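Local coordinates for fiber (Human adenovirus 26, PDB 6FJN), which attaches the virion to receptors on the host cell through its trimeric knob domain, the part held here, and so probably helps set viral tropism, at residues A[39-44]-A[169-174]; A[101-106]-A[152-157]; A[126-131]-A[174-179]. All blocks are in the same frame, centred on the assembly; numbering follows the deposited sequence. Where two conformers were deposited one is given.

Interaction 1 of 3, residues A[39-44]-A[169-174]; sequences VSLLAV and QQFDVT
The carbonyl oxygen of Leu41 gathers three groups of the 169-174 segment. Val173 N donates to Leu41 O at 3.2 Å, with a bent N-H; Asp172 CA adds a C-H...O contact to the same oxygen at 3.5 Å, and the ring of Phe171 brings its CE1 edge up to it. Two residues further along the strand, Ala43 N donates to Phe171 O at 2.9 Å in an almost straight bond (177° at the hydrogen). Together they make a single antiparallel bridge, centred on Leu42 and Asp172, between strand 34-43 and the loop that leads into strand 176-181. Gln170 prolongs the pairing with its side chain: extended beyond CG, it delivers NE2 to Ala43 O at 2.8 Å, with the acceptor close to its amide plane. At the other end a water donates to both Val39 O and Thr174 O, linking the two carbonyls where direct pairing has ended. The side chains sort by character. Leu41 and Phe171 cross at about a right angle, CD2 against CE1 at 3.8 Å, on the side where Trp162 and Phe160 also pack. Leu42 has CG anti to its backbone N (chi1 166°), and its CD1 lies over the flat face of the Asp172 carboxylate, 3.4 Å from CG. That carboxylate points to the trimer interface, where its OD2 forms a salt bridge with Lys117 of the second subunit and accepts from Ser120 N of that subunit, while Tyr119 there packs on Leu42. Backbone pairing and a methyl lid thus hold the carboxylate beside the neighbouring lysine, and the shielding by Leu42 probably strengthens the charge pairing that joins the subunits.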
ATOM      1  N   VAL A  39       7.145   2.909  -6.779  1.00  6.31           N
ATOM      2  CA  VAL A  39       7.435   3.785  -7.927  1.00  6.34           C
ATOM      3  C   VAL A  39       7.540   5.235  -7.495  1.00  6.09           C
ATOM      4  O   VAL A  39       6.779   5.721  -6.611  1.00  6.21           O
ATOM      5  CB  VAL A  39       6.358   3.610  -9.027  1.00  6.62           C
ATOM      6  CG1 VAL A  39       4.977   4.035  -8.586  1.00  6.85           C
ATOM      7  CG2 VAL A  39       6.759   4.294 -10.348  1.00  7.07           C
ATOM      8  N   SER A  40       8.308   5.984  -8.271  0.50  6.63           N
ATOM      9  CA  SER A  40       8.343   7.418  -8.190  0.50  6.96           C
ATOM     10  C   SER A  40       8.980   7.923  -9.474  0.50  6.67           C
ATOM     11  O   SER A  40       9.572   7.134 -10.257  0.50  6.89           O
ATOM     12  CB  SER A  40       9.195   7.845  -6.995  0.50  7.89           C
ATOM     13  OG  SER A  40      10.562   7.439  -7.128  0.50 11.24           O
ATOM     14  N   LEU A  41       8.892   9.228  -9.709  1.00  6.43           N
ATOM     15  CA  LEU A  41       9.301   9.817 -10.976  1.00  6.62           C
ATOM     16  C   LEU A  41       9.837  11.228 -10.700  1.00  6.90           C
ATOM     17  O   LEU A  41       9.211  11.995  -9.937  1.00  7.11           O
ATOM     18  CB  LEU A  41       8.107   9.858 -11.934  1.00  6.67           C
ATOM     19  CG  LEU A  41       8.316  10.493 -13.309  1.00  7.14           C
ATOM     20  CD1 LEU A  41       9.359   9.763 -14.149  1.00  7.90           C
ATOM     21  CD2 LEU A  41       7.004  10.578 -14.046  1.00  7.32           C
ATOM     22  N   LEU A  42      10.952  11.543 -11.357  1.00  7.59           N
ATOM     23  CA  LEU A  42      11.671  12.823 -11.201  1.00  8.38           C
ATOM     24  C   LEU A  42      12.019  13.361 -12.566  1.00  8.57           C
ATOM     25  O   LEU A  42      12.658  12.622 -13.366  1.00  9.38           O
ATOM     26  CB  LEU A  42      12.970  12.533 -10.420  1.00  9.99           C
ATOM     27  CG  LEU A  42      14.019  13.605 -10.422  1.00 11.95           C
ATOM     28  CD1 LEU A  42      13.573  14.747  -9.586  1.00 12.47           C
ATOM     29  CD2 LEU A  42      15.358  13.062  -9.962  1.00 13.25           C
ATOM     30  N   ALA A  43      11.695  14.605 -12.870  1.00  8.97           N
ATOM     31  CA  ALA A  43      12.127  15.241 -14.121  1.00  9.68           C
ATOM     32  C   ALA A  43      13.497  15.859 -13.912  1.00 10.38           C
ATOM     33  O   ALA A  43      13.661  16.734 -13.028  1.00 10.72           O
ATOM     34  CB  ALA A  43      11.133  16.285 -14.567  1.00  9.83           C
ATOM     35  N   VAL A  44      14.476  15.492 -14.721  1.00 11.28           N
ATOM     36  CA  VAL A  44      15.846  15.936 -14.590  1.00 12.75           C
ATOM     37  C   VAL A  44      16.121  17.098 -15.542  1.00 13.74           C
ATOM     38  O   VAL A  44      16.877  18.006 -15.202  1.00 14.86           O
ATOM     39  CB  VAL A  44      16.800  14.756 -14.822  1.00 13.84           C
ATOM     40  CG1 VAL A  44      18.238  15.159 -14.796  1.00 15.30           C
ATOM     41  CG2 VAL A  44      16.545  13.657 -13.801  1.00 13.75           C
ATOM     42  N   GLN A 169       8.095  24.914 -10.555  1.00 12.52           N
ATOM     43  CA  GLN A 169       8.619  23.790  -9.779  1.00 11.40           C
ATOM     44  C   GLN A 169       9.132  22.713 -10.703  1.00 11.04           C
ATOM     45  O   GLN A 169       8.723  22.566 -11.874  1.00 11.43           O
ATOM     46  CB  GLN A 169       7.536  23.255  -8.829  1.00 10.53           C
ATOM     47  CG  GLN A 169       7.135  24.255  -7.772  1.00 11.07           C
ATOM     48  CD  GLN A 169       6.104  23.682  -6.840  1.00 10.65           C
ATOM     49  OE1 GLN A 169       4.911  24.155  -6.852  1.00 12.18           O
ATOM     50  NE2 GLN A 169       6.473  22.756  -6.042  1.00  9.96           N
ATOM     51  N   GLN A 170       9.969  21.861 -10.125  1.00 10.90           N
ATOM     52  CA  GLN A 170      10.480  20.666 -10.760  1.00 10.99           C
ATOM     53  C   GLN A 170       9.521  19.526 -10.489  1.00 10.00           C
ATOM     54  O   GLN A 170       9.137  19.294  -9.320  1.00 10.47           O
ATOM     55  CB  GLN A 170      11.850  20.347 -10.167  1.00 12.01           C
ATOM     56  CG  GLN A 170      12.508  19.099 -10.725  1.00 13.09           C
ATOM     57  CD  GLN A 170      13.921  18.956 -10.215  1.00 14.92           C
ATOM     58  OE1 GLN A 170      14.386  19.713  -9.319  1.00 18.30           O
ATOM     59  NE2 GLN A 170      14.651  17.980 -10.747  1.00 16.03           N
ATOM     60  N   PHE A 171       9.132  18.773 -11.513  1.00  9.27           N
ATOM     61  CA  PHE A 171       8.315  17.589 -11.262  1.00  8.50           C
ATOM     62  C   PHE A 171       9.129  16.571 -10.493  1.00  7.82           C
ATOM     63  O   PHE A 171      10.175  16.093 -10.968  1.00  8.38           O
ATOM     64  CB  PHE A 171       7.776  17.004 -12.553  1.00  8.51           C
ATOM     65  CG  PHE A 171       6.809  15.882 -12.313  1.00  8.22           C
ATOM     66  CD1 PHE A 171       7.266  14.603 -12.007  1.00  8.02           C
ATOM     67  CD2 PHE A 171       5.444  16.090 -12.385  1.00  8.54           C
ATOM     68  CE1 PHE A 171       6.412  13.586 -11.747  1.00  7.97           C
ATOM     69  CE2 PHE A 171       4.555  15.036 -12.128  1.00  8.78           C
ATOM     70  CZ  PHE A 171       5.064  13.782 -11.806  1.00  8.03           C
ATOM     71  N   ASP A 172       8.637  16.189  -9.327  1.00  7.21           N
ATOM     72  CA  ASP A 172       9.252  15.149  -8.506  1.00  7.24           C
ATOM     73  C   ASP A 172       8.154  14.738  -7.542  1.00  6.63           C
ATOM     74  O   ASP A 172       7.424  15.619  -7.037  1.00  7.41           O
ATOM     75  CB  ASP A 172      10.445  15.683  -7.731  1.00  8.26           C
ATOM     76  CG  ASP A 172      11.266  14.563  -7.073  1.00  8.55           C
ATOM     77  OD1 ASP A 172      11.033  13.427  -7.353  1.00  9.72           O
ATOM     78  OD2 ASP A 172      12.202  14.902  -6.304  1.00 11.04           O
ATOM     79  N   VAL A 173       7.951  13.458  -7.324  1.00  6.40           N
ATOM     80  CA  VAL A 173       6.859  12.991  -6.464  1.00  6.14           C
ATOM     81  C   VAL A 173       7.325  12.017  -5.429  1.00  6.06           C
ATOM     82  O   VAL A 173       8.357  11.325  -5.585  1.00  6.87           O
ATOM     83  CB  VAL A 173       5.696  12.392  -7.293  1.00  6.48           C
ATOM     84  CG1 VAL A 173       4.963  13.449  -8.069  1.00  6.94           C
ATOM     85  CG2 VAL A 173       6.169  11.238  -8.182  1.00  6.58           C
ATOM     86  N   THR A 174       6.581  11.949  -4.338  1.00  5.98           N
ATOM     87  CA  THR A 174       6.783  10.943  -3.313  1.00  5.94           C
ATOM     88  C   THR A 174       6.627   9.538  -3.877  1.00  6.05           C
ATOM     89  O   THR A 174       6.059   9.316  -4.947  1.00  6.95           O
ATOM     90  CB  THR A 174       5.800  11.187  -2.150  1.00  5.85           C
ATOM     91  OG1 THR A 174       4.463  11.258  -2.650  1.00  5.89           O
ATOM     92  CG2 THR A 174       6.136  12.460  -1.426  1.00  6.40           C
TER
HETATM   93  O   HOH W   1       5.003   7.999  -7.286  1.00  7.64           O

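Interaction 2 of 3, residues A[101-106]-A[152-157]; sequences FMPNLT and CAYSIT
Met102 covers one face of the Tyr154 ring with its CB, which stands 3.6 Å from the ring centroid and only 10° off the normal, a CH-pi contact over the centre. From there the chain bends at chi2 (-62°) and again at chi3, so that Met102 CG settles 3.6 Å from Tyr154 CD2 and SD turns back toward the root of the ring. The sulfur, 4.4 Å from the Tyr154 centroid and 39° off its normal, makes an oblique Met-aromatic contact. Leu105 meets the same ring at about a right angle, its CD1 3.5 Å from Tyr154 CE1, while Pro103 O approaches Tyr154 CD1 obliquely. Two residues along the strand from Tyr154, Pro103 CG rests 3.8 Å from Ile156 CG1. Ala153 and Tyr154 together face Phe65 in a classic beta bulge at the start of strand 154-161. Tyr154 also packs on Gln183, recorded as covalently joined to L-glutamate in a structure of this protein, though no such ligand is bound to this chain here; Gln183 OE1 accepts from Leu105 N, and its backbone pairs with Met102. The crossing itself is apolar: dispersion and CH-pi attraction seat the loop on the strand, while polar fixing of the loop comes from the C-terminal strand and tail.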
ATOM      1  N   PHE A 101       6.581 -11.762 -13.346  1.00 10.85           N
ATOM      2  CA  PHE A 101       6.389 -10.358 -12.918  1.00 10.12           C
ATOM      3  C   PHE A 101       5.304  -9.678 -13.698  1.00  9.34           C
ATOM      4  O   PHE A 101       4.987  -8.533 -13.406  1.00  9.41           O
ATOM      5  CB  PHE A 101       7.677  -9.566 -13.084  1.00 10.15           C
ATOM      6  CG  PHE A 101       8.774  -9.999 -12.160  1.00 11.24           C
ATOM      7  CD1 PHE A 101       9.527 -11.119 -12.408  1.00 12.59           C
ATOM      8  CD2 PHE A 101       9.039  -9.286 -10.993  1.00 11.01           C
ATOM      9  CE1 PHE A 101      10.526 -11.530 -11.537  1.00 13.73           C
ATOM     10  CE2 PHE A 101      10.032  -9.696 -10.143  1.00 12.37           C
ATOM     11  CZ  PHE A 101      10.762 -10.788 -10.412  1.00 13.46           C
ATOM     12  N   MET A 102       4.738 -10.339 -14.712  1.00  9.40           N
ATOM     13  CA  MET A 102       3.792  -9.656 -15.579  1.00  9.10           C
ATOM     14  C   MET A 102       2.403  -9.635 -14.936  1.00  8.89           C
ATOM     15  O   MET A 102       2.035 -10.538 -14.179  1.00  9.67           O
ATOM     16  CB  MET A 102       3.717 -10.337 -16.938  1.00  9.69           C
ATOM     17  CG  MET A 102       4.980 -10.172 -17.735  1.00  9.96           C
ATOM     18  SD  MET A 102       5.359  -8.438 -18.134  1.00  9.55           S
ATOM     19  CE  MET A 102       6.681  -8.045 -16.976  1.00  9.21           C
ATOM     20  N   PRO A 103       1.592  -8.620 -15.221  1.00  8.55           N
ATOM     21  CA  PRO A 103       0.237  -8.586 -14.645  1.00  8.48           C
ATOM     22  C   PRO A 103      -0.657  -9.664 -15.239  1.00  9.06           C
ATOM     23  O   PRO A 103      -0.641  -9.908 -16.441  1.00  9.39           O
ATOM     24  CB  PRO A 103      -0.269  -7.165 -14.975  1.00  8.31           C
ATOM     25  CG  PRO A 103       0.941  -6.400 -15.423  1.00  8.82           C
ATOM     26  CD  PRO A 103       1.862  -7.421 -16.005  1.00  8.87           C
ATOM     27  N   ASN A 104      -1.380 -10.323 -14.351  1.00  9.43           N
ATOM     28  CA  ASN A 104      -2.241 -11.448 -14.706  1.00 10.61           C
ATOM     29  C   ASN A 104      -3.288 -11.029 -15.738  1.00 10.58           C
ATOM     30  O   ASN A 104      -4.014 -10.101 -15.534  1.00 10.50           O
ATOM     31  CB  ASN A 104      -2.912 -11.910 -13.412  1.00 11.37           C
ATOM     32  CG  ASN A 104      -3.727 -13.167 -13.593  1.00 12.98           C
ATOM     33  OD1 ASN A 104      -4.858 -13.164 -14.129  1.00 13.45           O
ATOM     34  ND2 ASN A 104      -3.130 -14.274 -13.205  1.00 14.13           N
ATOM     35  N   LEU A 105      -3.343 -11.789 -16.841  1.00 11.41           N
ATOM     36  CA  LEU A 105      -4.254 -11.422 -17.965  1.00 12.17           C
ATOM     37  C   LEU A 105      -5.719 -11.753 -17.698  1.00 12.84           C
ATOM     38  O   LEU A 105      -6.609 -11.191 -18.316  1.00 14.29           O
ATOM     39  CB  LEU A 105      -3.771 -12.078 -19.263  1.00 13.20           C
ATOM     40  CG  LEU A 105      -2.621 -11.302 -19.932  1.00 13.19           C
ATOM     41  CD1 LEU A 105      -1.898 -12.211 -20.908  1.00 14.26           C
ATOM     42  CD2 LEU A 105      -3.086 -10.026 -20.602  1.00 13.11           C
ATOM     43  N   THR A 106      -5.991 -12.649 -16.761  1.00 13.25           N
ATOM     44  CA  THR A 106      -7.388 -12.900 -16.356  1.00 14.02           C
ATOM     45  C   THR A 106      -7.905 -11.802 -15.452  1.00 13.32           C
ATOM     46  O   THR A 106      -9.002 -11.240 -15.629  1.00 13.91           O
ATOM     47  CB  THR A 106      -7.549 -14.245 -15.667  1.00 14.85           C
ATOM     48  OG1 THR A 106      -7.054 -15.243 -16.554  1.00 16.73           O
ATOM     49  CG2 THR A 106      -9.005 -14.538 -15.329  1.00 15.98           C
ATOM     50  N   CYS A 152       2.226  -5.320 -27.911  1.00 15.91           N
ATOM     51  CA  CYS A 152       2.603  -5.752 -26.549  1.00 14.18           C
ATOM     52  C   CYS A 152       1.715  -6.866 -26.010  1.00 13.48           C
ATOM     53  O   CYS A 152       0.525  -6.954 -26.333  1.00 15.20           O
ATOM     54  CB  CYS A 152       2.631  -4.559 -25.623  1.00 13.76           C
ATOM     55  SG  CYS A 152       1.055  -3.758 -25.272  1.00 15.33           S
ATOM     56  N   ALA A 153       2.298  -7.795 -25.262  1.00 12.26           N
ATOM     57  CA  ALA A 153       1.556  -8.816 -24.577  1.00 11.77           C
ATOM     58  C   ALA A 153       1.037  -8.368 -23.219  1.00 10.56           C
ATOM     59  O   ALA A 153      -0.010  -8.839 -22.771  1.00 10.91           O
ATOM     60  CB  ALA A 153       2.452 -10.021 -24.397  1.00 12.30           C
ATOM     61  N   TYR A 154       1.803  -7.493 -22.569  1.00  9.79           N
ATOM     62  CA  TYR A 154       1.486  -7.006 -21.209  1.00  9.24           C
ATOM     63  C   TYR A 154       1.860  -5.539 -21.164  1.00  8.76           C
ATOM     64  O   TYR A 154       2.680  -5.055 -21.962  1.00  9.20           O
ATOM     65  CB  TYR A 154       2.278  -7.729 -20.115  1.00  9.26           C
ATOM     66  CG  TYR A 154       2.189  -9.221 -20.143  1.00 10.14           C
ATOM     67  CD1 TYR A 154       1.161  -9.879 -19.471  1.00 10.60           C
ATOM     68  CD2 TYR A 154       3.156  -9.990 -20.800  1.00 10.70           C
ATOM     69  CE1 TYR A 154       1.090 -11.252 -19.462  1.00 11.36           C
ATOM     70  CE2 TYR A 154       3.077 -11.366 -20.811  1.00 11.54           C
ATOM     71  CZ  TYR A 154       2.037 -12.000 -20.152  1.00 11.78           C
ATOM     72  OH  TYR A 154       1.912 -13.353 -20.120  1.00 13.01           O
ATOM     73  N   SER A 155       1.294  -4.818 -20.189  1.00  8.16           N
ATOM     74  CA  SER A 155       1.725  -3.436 -20.006  1.00  8.03           C
ATOM     75  C   SER A 155       1.505  -3.028 -18.556  1.00  7.45           C
ATOM     76  O   SER A 155       0.590  -3.518 -17.860  1.00  7.42           O
ATOM     77  CB  SER A 155       0.988  -2.472 -20.919  1.00  8.20           C
ATOM     78  OG  SER A 155      -0.418  -2.478 -20.735  1.00  8.32           O
ATOM     79  N   ILE A 156       2.336  -2.074 -18.123  1.00  7.32           N
ATOM     80  CA  ILE A 156       2.102  -1.330 -16.871  1.00  7.31           C
ATOM     81  C   ILE A 156       2.313   0.107 -17.214  1.00  6.96           C
ATOM     82  O   ILE A 156       3.374   0.475 -17.750  1.00  7.56           O
ATOM     83  CB  ILE A 156       3.069  -1.745 -15.727  1.00  7.85           C
ATOM     84  CG1 ILE A 156       3.028  -3.260 -15.466  1.00  8.22           C
ATOM     85  CG2 ILE A 156       2.766  -0.938 -14.476  1.00  8.14           C
ATOM     86  CD1 ILE A 156       4.083  -3.766 -14.503  1.00  9.19           C
ATOM     87  N   THR A 157       1.312   0.955 -16.952  1.00  6.85           N
ATOM     88  CA  THR A 157       1.490   2.382 -17.193  1.00  6.95           C
ATOM     89  C   THR A 157       1.270   3.151 -15.905  1.00  6.44           C
ATOM     90  O   THR A 157       0.474   2.752 -15.028  1.00  6.71           O
ATOM     91  CB  THR A 157       0.585   2.906 -18.317  1.00  7.51           C
ATOM     92  OG1 THR A 157      -0.786   2.848 -17.909  1.00  7.76           O
ATOM     93  CG2 THR A 157       0.784   2.101 -19.596  1.00  8.65           C
TER

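Interaction 3 of 3, residues A[126-131]-A[174-179]; sequences SNVYLG and TSFTFS
Ser126 opens the contact with its CB, which sits 3.5 Å from CE1 of the Phe176 ring and almost as near to CZ, an oblique approach with OG lying close by. Phe176 reaches across because its CG is anti to the backbone N (chi1 -173°), which sends the ring from strand 176-181 toward strand 123-129, where Ile124 receives it as well. Two residues on, Val128 crosses Phe176 at about a right angle: its CG1 touches the Phe176 CB at 3.7 Å, and its CB lies beside Thr174 OG1. Tyr129 then carries the polar part of the contact. Its N donates to Thr174 OG1 at 3.0 Å with a bent N-H (142°), and its O accepts from Thr174 N at 3.1 Å. A chi1 of 54° sets OG1 between the threonine's own N and carbonyl carbon, where it can accept from Tyr129 N; with Thr174 N on Tyr129 O, the threonine engages both polar backbone atoms of Tyr129, while its CG2 rests 3.6 Å from Tyr129 O. Ile125 of the second subunit packs on both residues. Strand 123-129 and the lead-in to strand 176-181, at the edges of the two sheets within this chain, are therefore joined: a side-chain hydroxyl takes the N-H of Tyr129, on the edge of the strand away from strand 137-144, and Phe176 and Val128 supply the apolar filling beside it.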
ATOM      1  N   SER A 126      -4.607   6.761  -6.809  1.00  5.92           N
ATOM      2  CA  SER A 126      -4.364   7.344  -5.479  1.00  6.15           C
ATOM      3  C   SER A 126      -3.703   8.679  -5.658  1.00  5.94           C
ATOM      4  O   SER A 126      -3.630   9.217  -6.795  1.00  7.15           O
ATOM      5  CB  SER A 126      -3.534   6.377  -4.644  1.00  6.77           C
ATOM      6  OG  SER A 126      -3.499   6.768  -3.278  1.00  8.45           O
ATOM      7  N   ASN A 127      -3.230   9.289  -4.569  1.00  6.46           N
ATOM      8  CA  ASN A 127      -2.459  10.509  -4.629  1.00  6.94           C
ATOM      9  C   ASN A 127      -1.032  10.301  -4.183  1.00  6.37           C
ATOM     10  O   ASN A 127      -0.786   9.555  -3.210  1.00  6.96           O
ATOM     11  CB  ASN A 127      -3.060  11.584  -3.720  1.00  8.65           C
ATOM     12  CG  ASN A 127      -4.363  12.117  -4.294  1.00  9.96           C
ATOM     13  OD1 ASN A 127      -4.308  12.848  -5.229  1.00 13.75           O
ATOM     14  ND2 ASN A 127      -5.491  11.511  -3.964  1.00 14.79           N
ATOM     15  N   VAL A 128      -0.119  10.971  -4.868  1.00  5.85           N
ATOM     16  CA  VAL A 128       1.251  11.194  -4.432  1.00  5.76           C
ATOM     17  C   VAL A 128       1.419  12.716  -4.331  1.00  5.74           C
ATOM     18  O   VAL A 128       0.469  13.458  -4.616  1.00  6.44           O
ATOM     19  CB  VAL A 128       2.279  10.537  -5.360  1.00  5.97           C
ATOM     20  CG1 VAL A 128       2.151   9.036  -5.305  1.00  6.36           C
ATOM     21  CG2 VAL A 128       2.155  11.048  -6.804  1.00  6.15           C
ATOM     22  N   TYR A 129       2.606  13.179  -3.948  1.00  5.80           N
ATOM     23  CA  TYR A 129       2.722  14.600  -3.568  1.00  6.06           C
ATOM     24  C   TYR A 129       3.955  15.208  -4.225  1.00  5.94           C
ATOM     25  O   TYR A 129       5.095  14.709  -4.079  1.00  6.29           O
ATOM     26  CB  TYR A 129       2.731  14.755  -2.027  1.00  6.35           C
ATOM     27  CG  TYR A 129       1.373  14.416  -1.519  1.00  6.87           C
ATOM     28  CD1 TYR A 129       0.954  13.106  -1.298  1.00  6.98           C
ATOM     29  CD2 TYR A 129       0.411  15.417  -1.346  1.00  7.71           C
ATOM     30  CE1 TYR A 129      -0.373  12.788  -0.993  1.00  7.73           C
ATOM     31  CE2 TYR A 129      -0.895  15.094  -0.984  1.00  9.00           C
ATOM     32  CZ  TYR A 129      -1.267  13.779  -0.841  1.00  8.60           C
ATOM     33  OH  TYR A 129      -2.578  13.409  -0.496  1.00 10.83           O
ATOM     34  N   LEU A 130       3.724  16.286  -4.966  1.00  6.38           N
ATOM     35  CA  LEU A 130       4.784  16.962  -5.698  1.00  6.97           C
ATOM     36  C   LEU A 130       5.725  17.667  -4.738  1.00  6.71           C
ATOM     37  O   LEU A 130       5.290  18.438  -3.867  1.00  7.18           O
ATOM     38  CB  LEU A 130       4.168  17.965  -6.699  1.00  8.15           C
ATOM     39  CG  LEU A 130       5.207  18.338  -7.796  1.00 10.02           C
ATOM     40  CD1 LEU A 130       4.912  17.678  -9.093  1.00 10.85           C
ATOM     41  CD2 LEU A 130       5.669  19.713  -7.853  1.00 12.19           C
ATOM     42  N   GLY A 131       7.015  17.441  -4.929  1.00  6.83           N
ATOM     43  CA  GLY A 131       8.006  18.021  -4.040  1.00  7.18           C
ATOM     44  C   GLY A 131       7.954  17.501  -2.633  1.00  7.28           C
ATOM     45  O   GLY A 131       8.537  18.072  -1.724  1.00  7.84           O
ATOM     46  N   THR A 174       6.581  11.949  -4.338  1.00  5.98           N
ATOM     47  CA  THR A 174       6.783  10.943  -3.313  1.00  5.94           C
ATOM     48  C   THR A 174       6.627   9.538  -3.877  1.00  6.05           C
ATOM     49  O   THR A 174       6.059   9.316  -4.947  1.00  6.95           O
ATOM     50  CB  THR A 174       5.800  11.187  -2.150  1.00  5.85           C
ATOM     51  OG1 THR A 174       4.463  11.258  -2.650  1.00  5.89           O
ATOM     52  CG2 THR A 174       6.136  12.460  -1.426  1.00  6.40           C
ATOM     53  N   SER A 175       7.163   8.569  -3.119  1.00  5.91           N
ATOM     54  CA  SER A 175       7.108   7.166  -3.511  1.00  6.18           C
ATOM     55  C   SER A 175       5.741   6.569  -3.259  1.00  5.81           C
ATOM     56  O   SER A 175       5.077   6.901  -2.256  1.00  6.47           O
ATOM     57  CB  SER A 175       8.158   6.374  -2.751  1.00  6.85           C
ATOM     58  OG  SER A 175       9.480   6.694  -3.158  1.00  7.89           O
ATOM     59  N   PHE A 176       5.355   5.623  -4.107  1.00  5.70           N
ATOM     60  CA  PHE A 176       4.055   4.974  -4.005  1.00  5.88           C
ATOM     61  C   PHE A 176       4.196   3.465  -4.058  1.00  5.59           C
ATOM     62  O   PHE A 176       4.828   2.918  -4.993  1.00  6.19           O
ATOM     63  CB  PHE A 176       3.160   5.443  -5.155  1.00  6.24           C
ATOM     64  CG  PHE A 176       1.733   4.951  -5.026  1.00  6.66           C
ATOM     65  CD1 PHE A 176       0.905   5.447  -4.056  1.00  7.46           C
ATOM     66  CD2 PHE A 176       1.235   3.970  -5.888  1.00  6.98           C
ATOM     67  CE1 PHE A 176      -0.372   5.013  -3.934  1.00  8.45           C
ATOM     68  CE2 PHE A 176      -0.058   3.502  -5.775  1.00  7.78           C
ATOM     69  CZ  PHE A 176      -0.857   4.013  -4.775  1.00  8.20           C
ATOM     70  N   THR A 177       3.624   2.795  -3.073  1.00  6.06           N
ATOM     71  CA  THR A 177       3.627   1.346  -2.974  1.00  6.73           C
ATOM     72  C   THR A 177       2.321   0.797  -3.506  1.00  6.05           C
ATOM     73  O   THR A 177       1.229   1.376  -3.268  1.00  6.22           O
ATOM     74  CB  THR A 177       3.849   0.914  -1.542  1.00  8.15           C
ATOM     75  OG1 THR A 177       5.220   1.281  -1.224  1.00 11.16           O
ATOM     76  CG2 THR A 177       3.704  -0.532  -1.271  1.00  9.07           C
ATOM     77  N   PHE A 178       2.393  -0.337  -4.194  1.00  6.21           N
ATOM     78  CA  PHE A 178       1.212  -0.961  -4.776  1.00  6.46           C
ATOM     79  C   PHE A 178       1.449  -2.434  -4.942  1.00  6.41           C
ATOM     80  O   PHE A 178       2.598  -2.920  -4.725  1.00  7.05           O
ATOM     81  CB  PHE A 178       0.866  -0.294  -6.119  1.00  6.54           C
ATOM     82  CG  PHE A 178       1.919  -0.430  -7.178  1.00  6.62           C
ATOM     83  CD1 PHE A 178       3.018   0.407  -7.208  1.00  6.74           C
ATOM     84  CD2 PHE A 178       1.797  -1.389  -8.171  1.00  7.00           C
ATOM     85  CE1 PHE A 178       3.972   0.295  -8.207  1.00  7.23           C
ATOM     86  CE2 PHE A 178       2.762  -1.524  -9.164  1.00  7.54           C
ATOM     87  CZ  PHE A 178       3.856  -0.652  -9.184  1.00  7.39           C
ATOM     88  N   SER A 179       0.442  -3.198  -5.315  1.00  6.59           N
ATOM     89  CA  SER A 179       0.655  -4.582  -5.687  1.00  7.22           C
ATOM     90  C   SER A 179      -0.267  -4.951  -6.821  1.00  7.09           C
ATOM     91  O   SER A 179      -1.236  -4.210  -7.126  1.00  7.49           O
ATOM     92  CB  SER A 179       0.446  -5.545  -4.520  1.00  8.06           C
ATOM     93  OG  SER A 179      -0.933  -5.709  -4.219  1.00  8.48           O
TER

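Interactions 1 and 3 are neighbours, with centres about 10 Å apart; they share Thr174 and are tied by probable backbone bonds from Gly131 N to Asp172 O and from Phe176 N to Val39 O. Interaction 2 lies across the chain's centre from interaction 1, their centres about 25 Å apart, and its centre is about 21 Å from that of interaction 3. Along the chain interaction 2 is nested inside the loop closed by interaction 1, whereas interaction 3 alternates with each of the others. Strands 34-43 and 176-181 belong to one antiparallel sheet, 123-129 and 154-161 to the other, so the contacts tie the knob's sandwich together on opposite sides of its centre, beside surfaces that meet neighbouring subunits.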